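Long-range contacts in alanine racemase (Actinobacillus succinogenes, PDB 3C3K), which has the two-lobed fold of the periplasmic-binding-protein-like family, despite its name, and probably binds a small ligand in the cleft between its lobes: residues 87-95 / 99-107; 107-118 / 266-274. All blocks are in the same frame, centred on the assembly; numbering follows the deposited sequence.

How the contacts relate
The two contacts follow one another along the chain and meet at Asp107, which belongs to both; their centres lie about 20 Å apart. Contact 1 joins two neighbouring strands in the six-stranded parallel sheet of one lobe. Past strand 102-105 the chain crosses to the other lobe and becomes helix 108-121, against which residues 266-274, a second interlobe crossing, pack in contact 2. The two crossings are tied directly, with Ser105 O 2.8 Å from Leu267 N in a probable hydrogen bond. A glycerol, probably from the crystallisation liquor, lies about 4 Å from the side chain of Ala93 in contact 1; such molecules often mark pockets.

Contact 1: residues 87-95 / 99-107; sequences FPWVQCAEY and STVSSVSID
Gln91 makes two of the three backbone hydrogen bonds between strands 89-92 and 102-105, which run parallel at 25° to each other. Gln91 N donates to Ser102 O at 2.8 Å, while Gln91 O accepts from Val104 N at 3.1 Å; the two bonds thus flank Ser103, the residue paired with it. Ala93 N continues the pattern on Val104 O at 2.9 Å. At the start of the strands a water bridges them, donating to Trp89 O and accepting from Ser102 N.

These are adjacent strands of the parallel sheet of a periplasmic-binding-protein-like lobe, with strand 68-70 beyond 89-92 and strand 264-266 beyond 102-105. The chain passes between them through a loop that contains no helix.

Apolar contact centres on Trp89, whose indole is swung anti to the backbone N (chi1 -170°) and turns one face to Val101. Val101 CG2 sits over its six-membered ring, 3.9 Å from the ring centroid, in a CH-pi contact, and CG1 lies nearer the pyrrole side. Leu77 and Ile84 of helix 77-84 also touch this indole. Elsewhere, Cys92 SG lies 4.3 Å from Val104 CG1.

Among the polar side chains, Gln91 bends at chi2 (97°) and carries its amide away from the neighbouring strand; Gln91 NE2 donates to Cys92 O at 3.1 Å from above the carbonyl plane, and to Asp72 O as well. Ser103 OG bonds to His264 ND1 and weakly to a water that donates to Glu94 O. Ser105 OG packs against Tyr95 CB at 3.5 Å.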
# COMPACT_ATOMS: atom_id res chain seq x y z
N PHE B 87 25.74 15.53 -3.45
CA PHE B 87 25.23 14.57 -2.46
C PHE B 87 24.86 13.25 -3.14
O PHE B 87 24.42 13.25 -4.29
CB PHE B 87 24.07 15.13 -1.63
CG PHE B 87 24.48 16.19 -0.60
CD1 PHE B 87 25.03 15.80 0.63
CD2 PHE B 87 24.26 17.56 -0.84
CE1 PHE B 87 25.38 16.75 1.62
CE2 PHE B 87 24.57 18.52 0.13
CZ PHE B 87 25.15 18.12 1.37
N PRO B 88 25.07 12.10 -2.45
CA PRO B 88 24.62 10.83 -3.05
C PRO B 88 23.14 10.88 -3.49
O PRO B 88 22.29 11.33 -2.72
CB PRO B 88 24.77 9.83 -1.93
CG PRO B 88 25.93 10.40 -1.11
CD PRO B 88 25.64 11.89 -1.10
N TRP B 89 22.85 10.47 -4.74
CA TRP B 89 21.53 10.64 -5.36
C TRP B 89 21.33 9.51 -6.35
O TRP B 89 22.23 9.20 -7.15
CB TRP B 89 21.53 12.01 -6.08
CG TRP B 89 20.26 12.56 -6.60
CD1 TRP B 89 19.00 12.12 -6.38
CD2 TRP B 89 20.13 13.78 -7.36
NE1 TRP B 89 18.09 12.96 -6.98
CE2 TRP B 89 18.76 13.98 -7.60
CE3 TRP B 89 21.06 14.70 -7.89
CZ2 TRP B 89 18.27 15.09 -8.34
CZ3 TRP B 89 20.56 15.83 -8.65
CH2 TRP B 89 19.19 16.02 -8.84
N VAL B 90 20.16 8.88 -6.31
CA VAL B 90 19.83 7.78 -7.21
C VAL B 90 18.38 7.92 -7.57
O VAL B 90 17.58 8.22 -6.72
CB VAL B 90 20.00 6.39 -6.57
CG1 VAL B 90 19.52 5.32 -7.49
CG2 VAL B 90 21.47 6.09 -6.22
N GLN B 91 18.06 7.66 -8.84
CA GLN B 91 16.69 7.71 -9.30
C GLN B 91 16.19 6.30 -9.54
O GLN B 91 16.89 5.48 -10.14
CB GLN B 91 16.56 8.58 -10.55
CG GLN B 91 15.26 8.24 -11.39
CD GLN B 91 14.15 9.23 -11.02
OE1 GLN B 91 14.42 10.42 -10.92
NE2 GLN B 91 12.93 8.74 -10.81
N CYS B 92 15.01 6.00 -9.04
CA CYS B 92 14.34 4.70 -9.29
C CYS B 92 13.20 4.82 -10.27
O CYS B 92 12.41 5.76 -10.19
CB CYS B 92 13.70 4.16 -8.02
SG CYS B 92 14.78 3.56 -6.77
N ALA B 93 13.07 3.82 -11.14
CA ALA B 93 11.87 3.63 -11.94
C ALA B 93 11.66 4.65 -13.02
O ALA B 93 10.68 4.58 -13.68
CB ALA B 93 10.61 3.55 -11.07
N GLU B 94 12.57 5.58 -13.20
CA GLU B 94 12.60 6.41 -14.40
C GLU B 94 13.95 6.17 -15.11
O GLU B 94 14.98 5.98 -14.47
CB GLU B 94 12.44 7.89 -14.06
CG GLU B 94 11.07 8.30 -13.53
CD GLU B 94 10.11 8.64 -14.64
OE1 GLU B 94 9.93 7.79 -15.54
OE2 GLU B 94 9.54 9.76 -14.61
N TYR B 95 13.92 6.13 -16.43
CA TYR B 95 15.12 5.81 -17.21
C TYR B 95 15.42 6.86 -18.25
O TYR B 95 14.64 7.00 -19.20
CB TYR B 95 14.93 4.48 -17.92
CG TYR B 95 16.07 4.02 -18.77
CD1 TYR B 95 17.32 3.85 -18.23
CD2 TYR B 95 15.86 3.65 -20.08
CE1 TYR B 95 18.38 3.40 -18.97
CE2 TYR B 95 16.89 3.18 -20.84
CZ TYR B 95 18.16 3.04 -20.26
OH TYR B 95 19.20 2.57 -20.96
N SER B 99 20.76 11.23 -18.53
CA SER B 99 20.77 11.92 -17.23
C SER B 99 22.08 11.61 -16.48
O SER B 99 22.63 10.53 -16.65
CB SER B 99 19.54 11.53 -16.42
OG SER B 99 19.76 11.72 -15.05
N THR B 100 22.61 12.55 -15.70
CA THR B 100 23.79 12.27 -14.90
C THR B 100 23.52 11.61 -13.53
O THR B 100 24.43 11.25 -12.83
CB THR B 100 24.63 13.50 -14.67
OG1 THR B 100 23.82 14.54 -14.08
CG2 THR B 100 25.21 13.97 -16.01
N VAL B 101 22.25 11.44 -13.17
CA VAL B 101 21.89 10.83 -11.91
C VAL B 101 21.72 9.35 -12.13
O VAL B 101 20.97 8.95 -13.02
CB VAL B 101 20.60 11.43 -11.41
CG1 VAL B 101 20.13 10.74 -10.07
CG2 VAL B 101 20.78 12.98 -11.26
N SER B 102 22.44 8.54 -11.36
CA SER B 102 22.37 7.13 -11.58
C SER B 102 20.98 6.62 -11.26
O SER B 102 20.32 7.16 -10.38
CB SER B 102 23.41 6.37 -10.74
OG SER B 102 24.71 6.80 -11.08
N SER B 103 20.57 5.54 -11.95
CA SER B 103 19.19 5.07 -11.90
C SER B 103 19.18 3.56 -11.93
O SER B 103 20.13 2.91 -12.36
CB SER B 103 18.38 5.59 -13.09
OG SER B 103 19.00 5.08 -14.25
N VAL B 104 18.04 3.02 -11.55
CA VAL B 104 17.75 1.61 -11.65
C VAL B 104 16.23 1.50 -11.95
O VAL B 104 15.42 2.14 -11.30
CB VAL B 104 18.20 0.81 -10.39
CG1 VAL B 104 17.65 1.39 -9.12
CG2 VAL B 104 17.74 -0.67 -10.47
N SER B 105 15.89 0.76 -13.00
CA SER B 105 14.51 0.62 -13.50
C SER B 105 14.45 -0.53 -14.49
O SER B 105 15.45 -1.21 -14.72
CB SER B 105 14.01 1.89 -14.20
OG SER B 105 14.85 2.22 -15.24
N ILE B 106 13.26 -0.77 -15.04
CA ILE B 106 13.11 -1.66 -16.16
C ILE B 106 13.05 -0.82 -17.44
O ILE B 106 13.02 0.42 -17.38
CB ILE B 106 11.79 -2.50 -16.05
CG1 ILE B 106 10.56 -1.57 -16.20
CG2 ILE B 106 11.81 -3.34 -14.75
CD1 ILE B 106 9.26 -2.24 -16.58
N ASP B 107 12.99 -1.51 -18.60
CA ASP B 107 12.77 -0.85 -19.88
C ASP B 107 11.25 -0.83 -20.19
O ASP B 107 10.70 -1.79 -20.67
CB ASP B 107 13.50 -1.63 -20.99
CG ASP B 107 13.37 -0.99 -22.35
OD1 ASP B 107 12.49 -0.16 -22.63
OD2 ASP B 107 14.17 -1.34 -23.20
O HOH W 1 23.96 10.01 -9.20
O HOH W 2 17.31 7.45 -15.42

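Contact 2: residues 107-118 / 266-274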
# COMPACT_ATOMS: atom_id res chain seq x y z
N ASP B 107 12.99 -1.51 -18.60
CA ASP B 107 12.77 -0.85 -19.88
C ASP B 107 11.25 -0.83 -20.19
O ASP B 107 10.70 -1.79 -20.67
CB ASP B 107 13.50 -1.63 -20.99
CG ASP B 107 13.37 -0.99 -22.35
OD1 ASP B 107 12.49 -0.16 -22.63
OD2 ASP B 107 14.17 -1.34 -23.20
N ASP B 108 10.60 0.30 -19.94
CA ASP B 108 9.17 0.44 -20.10
C ASP B 108 8.71 0.33 -21.54
O ASP B 108 7.60 -0.16 -21.82
CB ASP B 108 8.70 1.73 -19.48
CG ASP B 108 8.65 1.63 -17.95
OD1 ASP B 108 7.91 0.76 -17.51
OD2 ASP B 108 9.39 2.30 -17.21
N VAL B 109 9.52 0.83 -22.45
CA VAL B 109 9.13 0.75 -23.88
C VAL B 109 9.15 -0.66 -24.35
O VAL B 109 8.19 -1.06 -24.95
CB VAL B 109 10.03 1.61 -24.79
CG1 VAL B 109 9.59 1.47 -26.30
CG2 VAL B 109 9.85 2.99 -24.39
N ALA B 110 10.19 -1.44 -24.02
CA ALA B 110 10.22 -2.84 -24.48
C ALA B 110 9.08 -3.66 -23.86
O ALA B 110 8.45 -4.46 -24.56
CB ALA B 110 11.58 -3.54 -24.20
N ALA B 111 8.83 -3.50 -22.55
CA ALA B 111 7.72 -4.22 -21.90
C ALA B 111 6.38 -3.87 -22.51
O ALA B 111 5.60 -4.78 -22.71
CB ALA B 111 7.69 -3.93 -20.42
N SER B 112 6.06 -2.58 -22.74
CA SER B 112 4.75 -2.28 -23.28
C SER B 112 4.54 -2.69 -24.71
O SER B 112 3.45 -3.11 -25.04
CB SER B 112 4.31 -0.84 -23.03
OG SER B 112 5.44 -0.06 -23.18
N GLU B 113 5.58 -2.65 -25.56
CA GLU B 113 5.41 -3.13 -26.92
C GLU B 113 5.20 -4.63 -26.91
O GLU B 113 4.45 -5.11 -27.72
CB GLU B 113 6.63 -2.76 -27.83
CG GLU B 113 6.87 -1.29 -27.95
CD GLU B 113 8.05 -0.96 -28.85
OE1 GLU B 113 9.08 -1.66 -28.78
OE2 GLU B 113 7.95 0.02 -29.58
N TYR B 114 5.91 -5.34 -26.05
CA TYR B 114 5.77 -6.80 -25.85
C TYR B 114 4.37 -7.16 -25.41
O TYR B 114 3.85 -8.14 -25.86
CB TYR B 114 6.69 -7.31 -24.73
CG TYR B 114 6.79 -8.82 -24.71
CD1 TYR B 114 5.93 -9.59 -23.93
CD2 TYR B 114 7.75 -9.48 -25.47
CE1 TYR B 114 6.03 -11.00 -23.90
CE2 TYR B 114 7.87 -10.89 -25.47
CZ TYR B 114 6.99 -11.64 -24.70
OH TYR B 114 7.14 -13.01 -24.69
N VAL B 115 3.79 -6.41 -24.50
CA VAL B 115 2.35 -6.52 -24.12
C VAL B 115 1.43 -6.46 -25.32
O VAL B 115 0.64 -7.37 -25.54
CB VAL B 115 1.96 -5.51 -23.06
CG1 VAL B 115 0.40 -5.48 -22.90
CG2 VAL B 115 2.72 -5.87 -21.70
N VAL B 116 1.55 -5.41 -26.12
CA VAL B 116 0.78 -5.29 -27.35
C VAL B 116 1.05 -6.44 -28.33
O VAL B 116 0.11 -7.01 -28.88
CB VAL B 116 1.01 -3.96 -28.04
CG1 VAL B 116 0.26 -3.91 -29.37
CG2 VAL B 116 0.56 -2.84 -27.13
N ASP B 117 2.30 -6.81 -28.52
CA ASP B 117 2.54 -7.92 -29.43
C ASP B 117 1.82 -9.19 -28.97
O ASP B 117 1.32 -9.90 -29.81
CB ASP B 117 4.02 -8.25 -29.61
CG ASP B 117 4.77 -7.18 -30.31
OD1 ASP B 117 4.16 -6.26 -30.92
OD2 ASP B 117 5.99 -7.26 -30.26
N GLN B 118 1.79 -9.47 -27.65
CA GLN B 118 1.16 -10.69 -27.15
C GLN B 118 -0.34 -10.65 -27.32
O GLN B 118 -0.94 -11.61 -27.76
CB GLN B 118 1.48 -10.94 -25.68
CG GLN B 118 2.94 -11.12 -25.37
CD GLN B 118 3.65 -11.88 -26.42
OE1 GLN B 118 3.40 -13.07 -26.62
NE2 GLN B 118 4.60 -11.22 -27.08
N LEU B 266 19.38 -1.43 -15.95
CA LEU B 266 18.10 -1.91 -16.42
C LEU B 266 18.01 -3.30 -15.90
O LEU B 266 18.84 -4.11 -16.21
CB LEU B 266 18.04 -1.95 -17.93
CG LEU B 266 17.66 -0.61 -18.59
CD1 LEU B 266 17.65 -0.87 -20.07
CD2 LEU B 266 16.37 -0.06 -18.17
N LEU B 267 17.00 -3.57 -15.09
CA LEU B 267 16.71 -4.92 -14.58
C LEU B 267 15.59 -5.59 -15.42
O LEU B 267 14.74 -4.88 -16.01
CB LEU B 267 16.35 -4.88 -13.07
CG LEU B 267 17.37 -4.29 -12.09
CD1 LEU B 267 16.94 -4.58 -10.69
CD2 LEU B 267 18.84 -4.83 -12.25
N PRO B 268 15.64 -6.95 -15.56
CA PRO B 268 14.67 -7.62 -16.47
C PRO B 268 13.26 -7.60 -15.92
O PRO B 268 13.08 -7.85 -14.76
CB PRO B 268 15.14 -9.11 -16.55
CG PRO B 268 16.38 -9.25 -15.65
CD PRO B 268 16.60 -7.89 -14.91
N TRP B 269 12.28 -7.28 -16.78
CA TRP B 269 10.86 -7.48 -16.50
C TRP B 269 10.43 -8.82 -17.05
O TRP B 269 11.06 -9.34 -17.96
CB TRP B 269 10.04 -6.38 -17.17
CG TRP B 269 10.34 -6.26 -18.62
CD1 TRP B 269 11.27 -5.44 -19.20
CD2 TRP B 269 9.73 -6.99 -19.69
NE1 TRP B 269 11.28 -5.63 -20.56
CE2 TRP B 269 10.32 -6.56 -20.89
CE3 TRP B 269 8.72 -7.98 -19.74
CZ2 TRP B 269 9.97 -7.09 -22.14
CZ3 TRP B 269 8.35 -8.52 -20.99
CH2 TRP B 269 9.00 -8.09 -22.17
N LYS B 270 9.33 -9.36 -16.56
CA LYS B 270 8.81 -10.61 -17.09
C LYS B 270 7.33 -10.44 -17.40
O LYS B 270 6.58 -9.87 -16.61
CB LYS B 270 9.07 -11.79 -16.10
CG LYS B 270 8.81 -13.15 -16.74
CD LYS B 270 8.91 -14.41 -15.79
CE LYS B 270 9.26 -15.74 -16.60
NZ LYS B 270 10.38 -16.59 -15.88
N PHE B 271 6.90 -10.97 -18.54
CA PHE B 271 5.47 -10.97 -18.86
C PHE B 271 4.94 -12.20 -18.26
O PHE B 271 5.38 -13.26 -18.61
CB PHE B 271 5.28 -11.08 -20.33
CG PHE B 271 3.88 -11.03 -20.77
CD1 PHE B 271 3.21 -9.81 -20.85
CD2 PHE B 271 3.22 -12.19 -21.18
CE1 PHE B 271 1.95 -9.75 -21.34
CE2 PHE B 271 1.93 -12.14 -21.68
CZ PHE B 271 1.29 -10.93 -21.74
N VAL B 272 4.06 -12.04 -17.30
CA VAL B 272 3.52 -13.19 -16.55
C VAL B 272 2.06 -13.41 -16.98
O VAL B 272 1.20 -12.59 -16.74
CB VAL B 272 3.64 -12.95 -15.03
CG1 VAL B 272 2.86 -13.95 -14.30
CG2 VAL B 272 5.14 -12.95 -14.61
N ARG B 273 1.82 -14.53 -17.65
CA ARG B 273 0.53 -14.87 -18.25
C ARG B 273 -0.41 -15.48 -17.26
O ARG B 273 -0.10 -16.55 -16.68
CB ARG B 273 0.69 -15.87 -19.37
CG ARG B 273 1.84 -15.53 -20.28
CD ARG B 273 2.39 -16.76 -21.04
NE ARG B 273 3.31 -16.28 -22.06
CZ ARG B 273 2.90 -15.64 -23.15
NH1 ARG B 273 3.80 -15.19 -24.02
NH2 ARG B 273 1.60 -15.44 -23.38
N ARG B 274 -1.56 -14.83 -17.06
CA ARG B 274 -2.58 -15.46 -16.26
C ARG B 274 -3.90 -15.62 -17.03
O ARG B 274 -3.92 -15.49 -18.24
CB ARG B 274 -2.76 -14.72 -14.95
CG ARG B 274 -1.40 -14.57 -14.23
CD ARG B 274 -1.58 -14.20 -12.78
NE ARG B 274 -0.30 -14.25 -12.06
CZ ARG B 274 0.35 -13.18 -11.62
NH1 ARG B 274 -0.14 -11.95 -11.82
NH2 ARG B 274 1.48 -13.36 -10.94
O HOH W 3 14.15 -3.88 -18.41
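Trp269 lies flat against helix 108-121, with Ala111 CB over its five-membered ring, 3.7 Å from that ring's centroid. Trp269 CH2 is 3.4 Å from Tyr114 CG, the indole edge meeting the Tyr114 face in an offset edge-to-face pair, planes at 60°. Tyr114 CG lies opposite the backbone N (chi1 -168°), which brings the ring against both Trp269 and Phe271; its edge meets the face of Phe271 in a second offset pair, completing an aromatic cluster. Phe271 also takes Gln118 CG over a face, 4.1 Å from the ring centroid, and Val115 CG2 at its edge.

Gln118 OE1 accepts a weak bond from Arg273 NH1 at 3.4 Å, in the guanidinium plane, while NE2 lies over the centre of the Tyr114 ring and donates weakly to Tyr114 O.

Farther out, Asp107 OD1 caps the helix by accepting from Ala110 N at 3.0 Å, and a water links Asp107 N to Leu267 O. Strand 270-272 pairs with strand 234-236, whose Val235 touches Ala111 and Val115. Since the one direct hydrogen bond between the segments is weak, residues 266-274 probably rest on this helix mainly through the packing of Trp269 and Phe271 against it.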